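Local structure of 2-(hydroxymethyl)glutarate dehydrogenase (Eubacterium barkeri, 3CKY) at residues P202-M205 / Q206-G210. The protein catalyses the NAD-dependent interconversion of (S)-2-hydroxymethylglutarate and 2-formylglutarate, a step in the fermentation of nicotinate, and works as a homotetramer. Numbering follows the deposited sequence.
Sequences PETM and QEIIG
Gln206 N donates to Pro202 O over 2.8 Å with an N-H...O angle of 164°, the first of a run of i to i+4 bonds along one short helix. Glu207 N reaches Glu203 O and Ile208 N reaches Thr204 O in the same manner. Ile209 N lies 2.8 Å from Met205 O, yet this bond is the most bent of the four that join 202-205 to 206-210, at 147°. Gly210 N to Gln206 O is the next bond of the run. Outside the backbone, two pairs of side chains run alongside each other one turn apart. In one, the methyl CG2 of Thr204, the branch anti to the backbone N, stands 3.8 Å from Ile208 CD1. In the other, Ile209 CD1 touches Met205 CB at 3.8 Å and also comes within 3.6 Å of Met205 O. Ile209 CG1 points opposite its own carbonyl carbon (chi1 -62°), which brings the branch back over the preceding turn. The Met205 side chain packs on Leu192 and Val196 of helix 169-197. The faces of the helix differ in their neighbours: Pro202 and Gln206 rest on Met223 of helix 217-228, where Gln206 NE2 is hydrogen-bonded to Glu224 OE1, whereas Thr204 and Ile208 both meet Val164 of a second subunit. Such i, i+4 pairing is that of a regular alpha-helix, here a short one in the all-helical C-terminal domain of a beta-hydroxyacid dehydrogenase, packed between helices 169-197 and 217-228 of its own chain and a second subunit.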
ATOM      1  N   PRO A 202      -9.313  21.939  15.541  1.00 44.44           N
ATOM      2  CA  PRO A 202      -9.668  21.926  14.114  1.00 44.47           C
ATOM      3  C   PRO A 202      -9.740  23.321  13.493  1.00 44.46           C
ATOM      4  O   PRO A 202      -9.330  23.501  12.346  1.00 44.44           O
ATOM      5  CB  PRO A 202     -11.045  21.252  14.103  1.00 44.62           C
ATOM      6  CG  PRO A 202     -11.051  20.407  15.307  1.00 44.74           C
ATOM      7  CD  PRO A 202     -10.246  21.130  16.341  1.00 44.31           C
ATOM      8  N   GLU A 203     -10.247  24.294  14.255  1.00 44.58           N
ATOM      9  CA  GLU A 203     -10.336  25.678  13.792  1.00 44.86           C
ATOM     10  C   GLU A 203      -8.968  26.253  13.483  1.00 44.30           C
ATOM     11  O   GLU A 203      -8.790  26.952  12.494  1.00 43.88           O
ATOM     12  CB  GLU A 203     -10.975  26.584  14.835  1.00 45.56           C
ATOM     13  CG  GLU A 203     -12.158  26.011  15.532  1.00 48.40           C
ATOM     14  CD  GLU A 203     -11.756  25.248  16.769  1.00 51.37           C
ATOM     15  OE1 GLU A 203     -11.401  25.921  17.785  1.00 53.29           O
ATOM     16  OE2 GLU A 203     -11.789  23.991  16.701  1.00 49.02           O
ATOM     17  N   THR A 204      -8.012  25.981  14.361  1.00 44.22           N
ATOM     18  CA  THR A 204      -6.647  26.442  14.165  1.00 44.52           C
ATOM     19  C   THR A 204      -6.065  25.874  12.884  1.00 44.38           C
ATOM     20  O   THR A 204      -5.448  26.590  12.112  1.00 43.60           O
ATOM     21  CB  THR A 204      -5.748  26.057  15.345  1.00 44.53           C
ATOM     22  OG1 THR A 204      -6.306  26.584  16.555  1.00 44.06           O
ATOM     23  CG2 THR A 204      -4.315  26.613  15.139  1.00 44.41           C
ATOM     24  N   MET A 205      -6.292  24.584  12.663  1.00 44.85           N
ATOM     25  CA  MET A 205      -5.826  23.920  11.456  1.00 45.56           C
ATOM     26  C   MET A 205      -6.518  24.427  10.202  1.00 46.12           C
ATOM     27  O   MET A 205      -5.869  24.673   9.199  1.00 46.19           O
ATOM     28  CB  MET A 205      -5.981  22.402  11.579  1.00 45.42           C
ATOM     29  CG  MET A 205      -4.938  21.771  12.495  1.00 44.72           C
ATOM     30  SD  MET A 205      -5.004  19.957  12.541  1.00 44.11           S
ATOM     31  CE  MET A 205      -6.510  19.663  13.475  1.00 41.79           C
ATOM     32  N   GLN A 206      -7.828  24.611  10.260  1.00 47.49           N
ATOM     33  CA  GLN A 206      -8.536  25.169   9.115  1.00 47.96           C
ATOM     34  C   GLN A 206      -8.020  26.544   8.742  1.00 47.95           C
ATOM     35  O   GLN A 206      -7.768  26.835   7.560  1.00 47.82           O
ATOM     36  CB  GLN A 206     -10.024  25.291   9.369  1.00 48.16           C
ATOM     37  CG  GLN A 206     -10.766  25.424   8.028  1.00 49.15           C
ATOM     38  CD  GLN A 206     -12.064  26.124   8.146  1.00 50.69           C
ATOM     39  OE1 GLN A 206     -12.357  26.771   9.164  1.00 55.33           O
ATOM     40  NE2 GLN A 206     -12.878  26.013   7.094  1.00 54.57           N
ATOM     41  N   GLU A 207      -7.868  27.381   9.758  1.00 48.23           N
ATOM     42  CA  GLU A 207      -7.404  28.729   9.545  1.00 48.63           C
ATOM     43  C   GLU A 207      -6.028  28.710   8.912  1.00 48.41           C
ATOM     44  O   GLU A 207      -5.814  29.331   7.890  1.00 49.36           O
ATOM     45  CB  GLU A 207      -7.355  29.487  10.857  1.00 48.40           C
ATOM     46  CG  GLU A 207      -6.994  30.942  10.687  1.00 49.66           C
ATOM     47  CD  GLU A 207      -6.851  31.655  12.010  1.00 51.54           C
ATOM     48  OE1 GLU A 207      -6.783  30.962  13.061  1.00 56.81           O
ATOM     49  OE2 GLU A 207      -6.802  32.914  11.996  1.00 56.60           O
ATOM     50  N   ILE A 208      -5.098  27.980   9.511  1.00 47.98           N
ATOM     51  CA  ILE A 208      -3.698  28.057   9.105  1.00 47.66           C
ATOM     52  C   ILE A 208      -3.406  27.258   7.836  1.00 47.28           C
ATOM     53  O   ILE A 208      -2.842  27.788   6.892  1.00 47.17           O
ATOM     54  CB  ILE A 208      -2.760  27.659  10.277  1.00 47.54           C
ATOM     55  CG1 ILE A 208      -2.814  28.755  11.348  1.00 47.30           C
ATOM     56  CG2 ILE A 208      -1.335  27.455   9.788  1.00 47.40           C
ATOM     57  CD1 ILE A 208      -2.084  28.428  12.601  1.00 47.29           C
ATOM     58  N   ILE A 209      -3.813  25.999   7.794  1.00 46.95           N
ATOM     59  CA  ILE A 209      -3.560  25.161   6.612  1.00 47.10           C
ATOM     60  C   ILE A 209      -4.324  25.671   5.389  1.00 46.90           C
ATOM     61  O   ILE A 209      -3.824  25.607   4.260  1.00 46.99           O
ATOM     62  CB  ILE A 209      -3.917  23.694   6.882  1.00 47.21           C
ATOM     63  CG1 ILE A 209      -3.022  23.160   8.006  1.00 47.76           C
ATOM     64  CG2 ILE A 209      -3.777  22.829   5.614  1.00 46.62           C
ATOM     65  CD1 ILE A 209      -3.570  21.922   8.681  1.00 47.98           C
ATOM     66  N   GLY A 210      -5.521  26.206   5.624  1.00 46.76           N
ATOM     67  CA  GLY A 210      -6.309  26.843   4.566  1.00 46.66           C
ATOM     68  C   GLY A 210      -5.616  27.986   3.870  1.00 46.51           C
ATOM     69  O   GLY A 210      -5.922  28.270   2.721  1.00 47.04           O
TER